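Local coordinates for ABC-type branched-chain amino acid transport systems periplasmic component-like protein (Thermomonospora curvata, PDB 4N03) that probably serves as the substrate-binding component of an ABC transporter and holds a fatty acid, palmitic acid, between its two lobes, at residues Leu136-Val150 with Met357-Thr370. Residues are numbered along the deposited sequence; the frame is centred on the assembly and turned at random.
With PLM (palmitic acid), chain B.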
# COMPACT_ATOMS: atom_id res chain seq x y z
N LEU A 136 2.71 -3.28 -12.36
CA LEU A 136 2.14 -4.45 -12.99
C LEU A 136 3.02 -4.88 -14.15
O LEU A 136 3.85 -4.10 -14.65
CB LEU A 136 0.71 -4.18 -13.48
CG LEU A 136 -0.32 -3.93 -12.38
CD1 LEU A 136 -1.65 -3.64 -13.07
CD2 LEU A 136 -0.46 -5.13 -11.43
N GLY A 137 2.84 -6.11 -14.58
CA GLY A 137 3.56 -6.62 -15.75
C GLY A 137 4.89 -7.22 -15.47
O GLY A 137 5.66 -7.54 -16.38
N SER A 138 5.22 -7.44 -14.20
CA SER A 138 6.48 -8.12 -13.85
C SER A 138 6.21 -9.36 -13.07
O SER A 138 5.60 -9.29 -11.98
CB SER A 138 7.36 -7.26 -12.98
OG SER A 138 8.43 -8.13 -12.53
N LYS A 139 6.69 -10.52 -13.52
CA LYS A 139 6.50 -11.77 -12.80
C LYS A 139 6.99 -11.64 -11.36
O LYS A 139 6.42 -12.28 -10.49
CB LYS A 139 7.25 -12.95 -13.49
CG LYS A 139 6.89 -14.36 -12.98
CD LYS A 139 7.74 -15.48 -13.60
CE LYS A 139 7.51 -16.80 -12.85
NZ LYS A 139 8.29 -17.92 -13.46
N TYR A 140 8.05 -10.87 -11.17
CA TYR A 140 8.73 -10.84 -9.89
C TYR A 140 8.18 -9.84 -8.91
O TYR A 140 8.56 -9.89 -7.72
CB TYR A 140 10.22 -10.62 -10.11
CG TYR A 140 10.79 -11.73 -10.90
CD1 TYR A 140 11.04 -12.94 -10.32
CD2 TYR A 140 11.01 -11.61 -12.27
CE1 TYR A 140 11.52 -14.00 -11.02
CE2 TYR A 140 11.47 -12.74 -13.00
CZ TYR A 140 11.69 -13.92 -12.32
OH TYR A 140 12.19 -15.05 -12.95
N ILE A 141 7.27 -8.96 -9.33
CA ILE A 141 6.71 -7.95 -8.45
C ILE A 141 5.27 -8.27 -8.18
O ILE A 141 4.49 -8.39 -9.13
CB ILE A 141 6.85 -6.54 -9.02
CG1 ILE A 141 8.32 -6.22 -9.29
CG2 ILE A 141 6.21 -5.55 -8.06
CD1 ILE A 141 8.55 -4.89 -10.00
N GLN A 142 4.89 -8.49 -6.92
CA GLN A 142 3.48 -8.65 -6.59
C GLN A 142 2.90 -7.36 -6.11
O GLN A 142 3.15 -6.95 -4.97
CB GLN A 142 3.30 -9.70 -5.51
CG GLN A 142 1.83 -9.88 -5.11
CD GLN A 142 1.04 -10.39 -6.32
OE1 GLN A 142 1.35 -11.46 -6.83
NE2 GLN A 142 0.03 -9.66 -6.73
N VAL A 143 2.07 -6.74 -6.94
CA VAL A 143 1.29 -5.60 -6.50
C VAL A 143 0.10 -6.15 -5.77
O VAL A 143 -0.68 -6.92 -6.30
CB VAL A 143 0.85 -4.72 -7.68
CG1 VAL A 143 0.06 -3.54 -7.13
CG2 VAL A 143 2.05 -4.24 -8.49
N THR A 144 0.01 -5.85 -4.47
CA THR A 144 -1.09 -6.39 -3.67
C THR A 144 -2.36 -5.57 -3.86
O THR A 144 -2.29 -4.47 -4.39
CB THR A 144 -0.70 -6.41 -2.20
OG1 THR A 144 -0.37 -5.09 -1.80
CG2 THR A 144 0.50 -7.34 -1.95
N GLY A 145 -3.50 -6.08 -3.47
CA GLY A 145 -4.71 -5.30 -3.46
C GLY A 145 -5.08 -4.78 -4.85
O GLY A 145 -4.87 -5.47 -5.87
N THR A 146 -5.69 -3.61 -4.85
CA THR A 146 -6.04 -2.86 -6.04
C THR A 146 -4.88 -1.95 -6.44
O THR A 146 -3.96 -1.67 -5.64
CB THR A 146 -7.23 -1.94 -5.71
OG1 THR A 146 -6.83 -1.21 -4.55
CG2 THR A 146 -8.50 -2.70 -5.43
N THR A 147 -4.93 -1.44 -7.66
CA THR A 147 -4.10 -0.33 -8.07
C THR A 147 -4.79 0.99 -7.82
O THR A 147 -6.01 1.06 -7.65
CB THR A 147 -3.68 -0.51 -9.53
OG1 THR A 147 -4.81 -0.79 -10.35
CG2 THR A 147 -2.68 -1.61 -9.65
N TYR A 148 -4.01 2.06 -7.82
CA TYR A 148 -4.51 3.36 -7.41
C TYR A 148 -5.66 3.88 -8.23
O TYR A 148 -6.55 4.56 -7.77
CB TYR A 148 -3.41 4.39 -7.43
CG TYR A 148 -2.38 4.24 -6.35
CD1 TYR A 148 -2.73 4.13 -4.99
CD2 TYR A 148 -1.06 4.19 -6.66
CE1 TYR A 148 -1.76 4.02 -4.01
CE2 TYR A 148 -0.09 4.10 -5.67
CZ TYR A 148 -0.45 4.02 -4.33
OH TYR A 148 0.47 3.91 -3.30
N ASP A 149 -5.58 3.66 -9.55
CA ASP A 149 -6.62 4.04 -10.50
C ASP A 149 -7.95 3.38 -10.18
O ASP A 149 -8.96 4.04 -10.10
CB ASP A 149 -6.20 3.85 -11.95
CG ASP A 149 -5.60 2.51 -12.32
OD1 ASP A 149 -5.50 1.60 -11.45
OD2 ASP A 149 -5.20 2.40 -13.51
N VAL A 150 -7.92 2.06 -9.98
CA VAL A 150 -9.11 1.35 -9.60
C VAL A 150 -9.69 1.86 -8.30
O VAL A 150 -10.91 2.02 -8.19
CB VAL A 150 -8.78 -0.16 -9.48
CG1 VAL A 150 -9.86 -0.97 -8.74
CG2 VAL A 150 -8.53 -0.73 -10.88
N MSE A 357 -6.97 -12.26 -2.71
CA MSE A 357 -6.24 -11.92 -3.95
C MSE A 357 -5.92 -13.14 -4.74
O MSE A 357 -5.88 -14.25 -4.26
CB MSE A 357 -4.84 -11.31 -3.54
CG MSE A 357 -5.03 -9.96 -2.95
SE MSE A 357 -3.26 -9.34 -2.38
CE MSE A 357 -3.33 -9.86 -0.62
N ASN A 358 -5.66 -12.95 -6.02
CA ASN A 358 -5.14 -13.99 -6.91
C ASN A 358 -3.73 -13.59 -7.33
O ASN A 358 -3.56 -12.50 -7.86
CB ASN A 358 -6.08 -14.10 -8.11
CG ASN A 358 -5.74 -15.26 -9.07
OD1 ASN A 358 -4.58 -15.69 -9.25
ND2 ASN A 358 -6.75 -15.68 -9.82
N PHE A 359 -2.74 -14.47 -7.13
CA PHE A 359 -1.35 -14.25 -7.44
C PHE A 359 -0.87 -14.85 -8.77
O PHE A 359 0.31 -14.81 -9.08
CB PHE A 359 -0.48 -14.76 -6.29
CG PHE A 359 -0.72 -14.05 -4.96
CD1 PHE A 359 -1.00 -12.69 -4.93
CD2 PHE A 359 -0.61 -14.73 -3.78
CE1 PHE A 359 -1.15 -12.02 -3.76
CE2 PHE A 359 -0.78 -14.03 -2.53
CZ PHE A 359 -1.09 -12.70 -2.59
N THR A 360 -1.74 -15.58 -9.46
CA THR A 360 -1.24 -16.29 -10.68
C THR A 360 -0.98 -15.35 -11.90
O THR A 360 -0.33 -15.75 -12.84
CB THR A 360 -2.15 -17.39 -11.14
OG1 THR A 360 -3.40 -16.82 -11.44
CG2 THR A 360 -2.35 -18.40 -10.08
N TYR A 361 -1.59 -14.19 -11.83
CA TYR A 361 -1.36 -13.22 -12.88
C TYR A 361 -0.81 -11.94 -12.39
O TYR A 361 -0.72 -11.69 -11.16
CB TYR A 361 -2.65 -12.96 -13.55
CG TYR A 361 -3.70 -12.41 -12.65
CD1 TYR A 361 -3.57 -11.14 -12.12
CD2 TYR A 361 -4.79 -13.15 -12.27
CE1 TYR A 361 -4.54 -10.58 -11.32
CE2 TYR A 361 -5.79 -12.59 -11.48
CZ TYR A 361 -5.64 -11.32 -11.00
OH TYR A 361 -6.62 -10.81 -10.23
N PHE A 362 -0.33 -11.15 -13.32
CA PHE A 362 0.31 -9.88 -12.99
C PHE A 362 0.10 -8.86 -14.14
O PHE A 362 0.77 -7.85 -14.14
CB PHE A 362 1.80 -10.06 -12.59
CG PHE A 362 2.57 -11.03 -13.43
CD1 PHE A 362 2.54 -12.36 -13.16
CD2 PHE A 362 3.29 -10.59 -14.57
CE1 PHE A 362 3.22 -13.26 -13.97
CE2 PHE A 362 4.00 -11.50 -15.33
CZ PHE A 362 3.94 -12.81 -15.06
N ASP A 363 -0.90 -9.13 -14.98
CA ASP A 363 -1.26 -8.23 -16.05
C ASP A 363 -2.52 -7.46 -15.74
O ASP A 363 -3.13 -6.87 -16.66
CB ASP A 363 -1.45 -9.00 -17.37
CG ASP A 363 -2.56 -9.99 -17.32
OD1 ASP A 363 -2.67 -10.76 -16.33
OD2 ASP A 363 -3.37 -10.03 -18.26
N LYS A 364 -2.93 -7.46 -14.48
CA LYS A 364 -4.14 -6.79 -14.00
C LYS A 364 -4.07 -6.82 -12.46
O LYS A 364 -3.26 -7.57 -11.94
CB LYS A 364 -5.38 -7.53 -14.52
CG LYS A 364 -5.44 -8.99 -14.16
CD LYS A 364 -6.37 -9.83 -15.06
CE LYS A 364 -5.80 -11.26 -15.23
NZ LYS A 364 -6.44 -12.38 -16.00
N PRO A 365 -4.91 -6.05 -11.81
CA PRO A 365 -4.79 -6.02 -10.34
C PRO A 365 -5.21 -7.35 -9.72
O PRO A 365 -6.06 -8.06 -10.21
CB PRO A 365 -5.77 -4.92 -9.96
CG PRO A 365 -5.82 -4.03 -11.19
CD PRO A 365 -5.81 -5.00 -12.30
N ALA A 366 -4.60 -7.64 -8.56
CA ALA A 366 -4.85 -8.84 -7.78
C ALA A 366 -6.28 -8.92 -7.24
O ALA A 366 -6.74 -10.01 -6.96
CB ALA A 366 -3.87 -8.91 -6.66
N THR A 367 -6.92 -7.78 -7.09
CA THR A 367 -8.33 -7.63 -6.81
C THR A 367 -8.77 -6.24 -7.31
O THR A 367 -7.92 -5.38 -7.50
CB THR A 367 -8.65 -7.82 -5.32
OG1 THR A 367 -10.03 -7.61 -5.11
CG2 THR A 367 -7.87 -6.86 -4.42
N ARG A 368 -10.06 -6.05 -7.47
CA ARG A 368 -10.64 -4.73 -7.79
C ARG A 368 -11.62 -4.24 -6.76
O ARG A 368 -12.40 -3.34 -7.03
CB ARG A 368 -11.23 -4.68 -9.22
CG ARG A 368 -10.21 -4.98 -10.26
CD ARG A 368 -10.73 -4.68 -11.65
NE ARG A 368 -9.82 -5.20 -12.63
CZ ARG A 368 -9.81 -4.79 -13.93
NH1 ARG A 368 -10.53 -3.77 -14.31
NH2 ARG A 368 -8.98 -5.39 -14.72
N LYS A 369 -11.55 -4.81 -5.52
CA LYS A 369 -12.45 -4.43 -4.46
C LYS A 369 -11.79 -3.38 -3.54
O LYS A 369 -10.67 -3.56 -3.06
CB LYS A 369 -12.83 -5.65 -3.66
CG LYS A 369 -13.57 -6.66 -4.49
CD LYS A 369 -14.22 -7.78 -3.73
CE LYS A 369 -14.82 -8.78 -4.69
NZ LYS A 369 -13.78 -9.55 -5.46
N THR A 370 -12.49 -2.28 -3.36
CA THR A 370 -12.03 -1.14 -2.58
C THR A 370 -12.99 -0.89 -1.43
O THR A 370 -14.20 -0.83 -1.62
CB THR A 370 -12.04 0.12 -3.49
OG1 THR A 370 -11.20 -0.11 -4.63
CG2 THR A 370 -11.63 1.38 -2.76
C1 PLM B . 3.42 5.43 -3.20
O1 PLM B . 2.83 4.54 -3.87
O2 PLM B . 4.52 5.94 -3.50
C2 PLM B . 2.85 5.80 -1.84
C3 PLM B . 3.34 4.69 -0.81
C4 PLM B . 2.67 4.80 0.54
C5 PLM B . 3.18 3.81 1.52
C6 PLM B . 2.52 3.74 2.91
C7 PLM B . 1.39 2.72 2.91
C8 PLM B . 0.53 2.68 4.14
C9 PLM B . -0.39 1.48 4.27
CA PLM B . -1.79 1.65 3.65
CB PLM B . -2.48 0.23 3.59
CC PLM B . -3.00 -0.09 2.16
CD PLM B . -3.18 -1.57 1.88
CE PLM B . -3.65 -1.95 0.48
CF PLM B . -3.19 -3.37 0.12
CG PLM B . -4.11 -4.48 0.61
O HOH W 1 -1.69 -10.72 -8.83
O HOH W 2 -2.79 -5.64 -7.75
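K139 lies over the face of the F362 ring where two interlobe linkers pair in this two-lobed, leucine-binding-protein-type fold: 136-150 leads from strand 126-129 of one lobe into helix 148-161 of the other, and 357-370, after helix 336-343, runs into strand 370-375. K139 CA stands 3.6 Å from the F362 ring centroid, 12° off the normal, a CH-pi contact. F362 O also accepts from G137 N at 2.7 Å. Further along, the Q142 and F359 side chains cross at about a right angle, the amide and ring planes 47° apart; Q142 OE1 lies 3.3 Å from F359 CD1. With CG trans to the backbone N (chi1 179°) and a bend at chi2, Q142 turns NE2 back to V143 O and to a water shared with N358 O and Y361 O, while OE1 bonds H343. A leucine in place of Q142 would probably leave that water and H343 without their amide partner. The selenium of M357, a selenomethionine, lies 3.4 Å from G145 N, and T146 CG2 fits beside T367 O. P365 CG meets T147 OG1, which donates to D149 OD1. Y148 OH donates to O1 of palmitic acid at 2.5 Å, the oxygen lying in the ring plane at its edge.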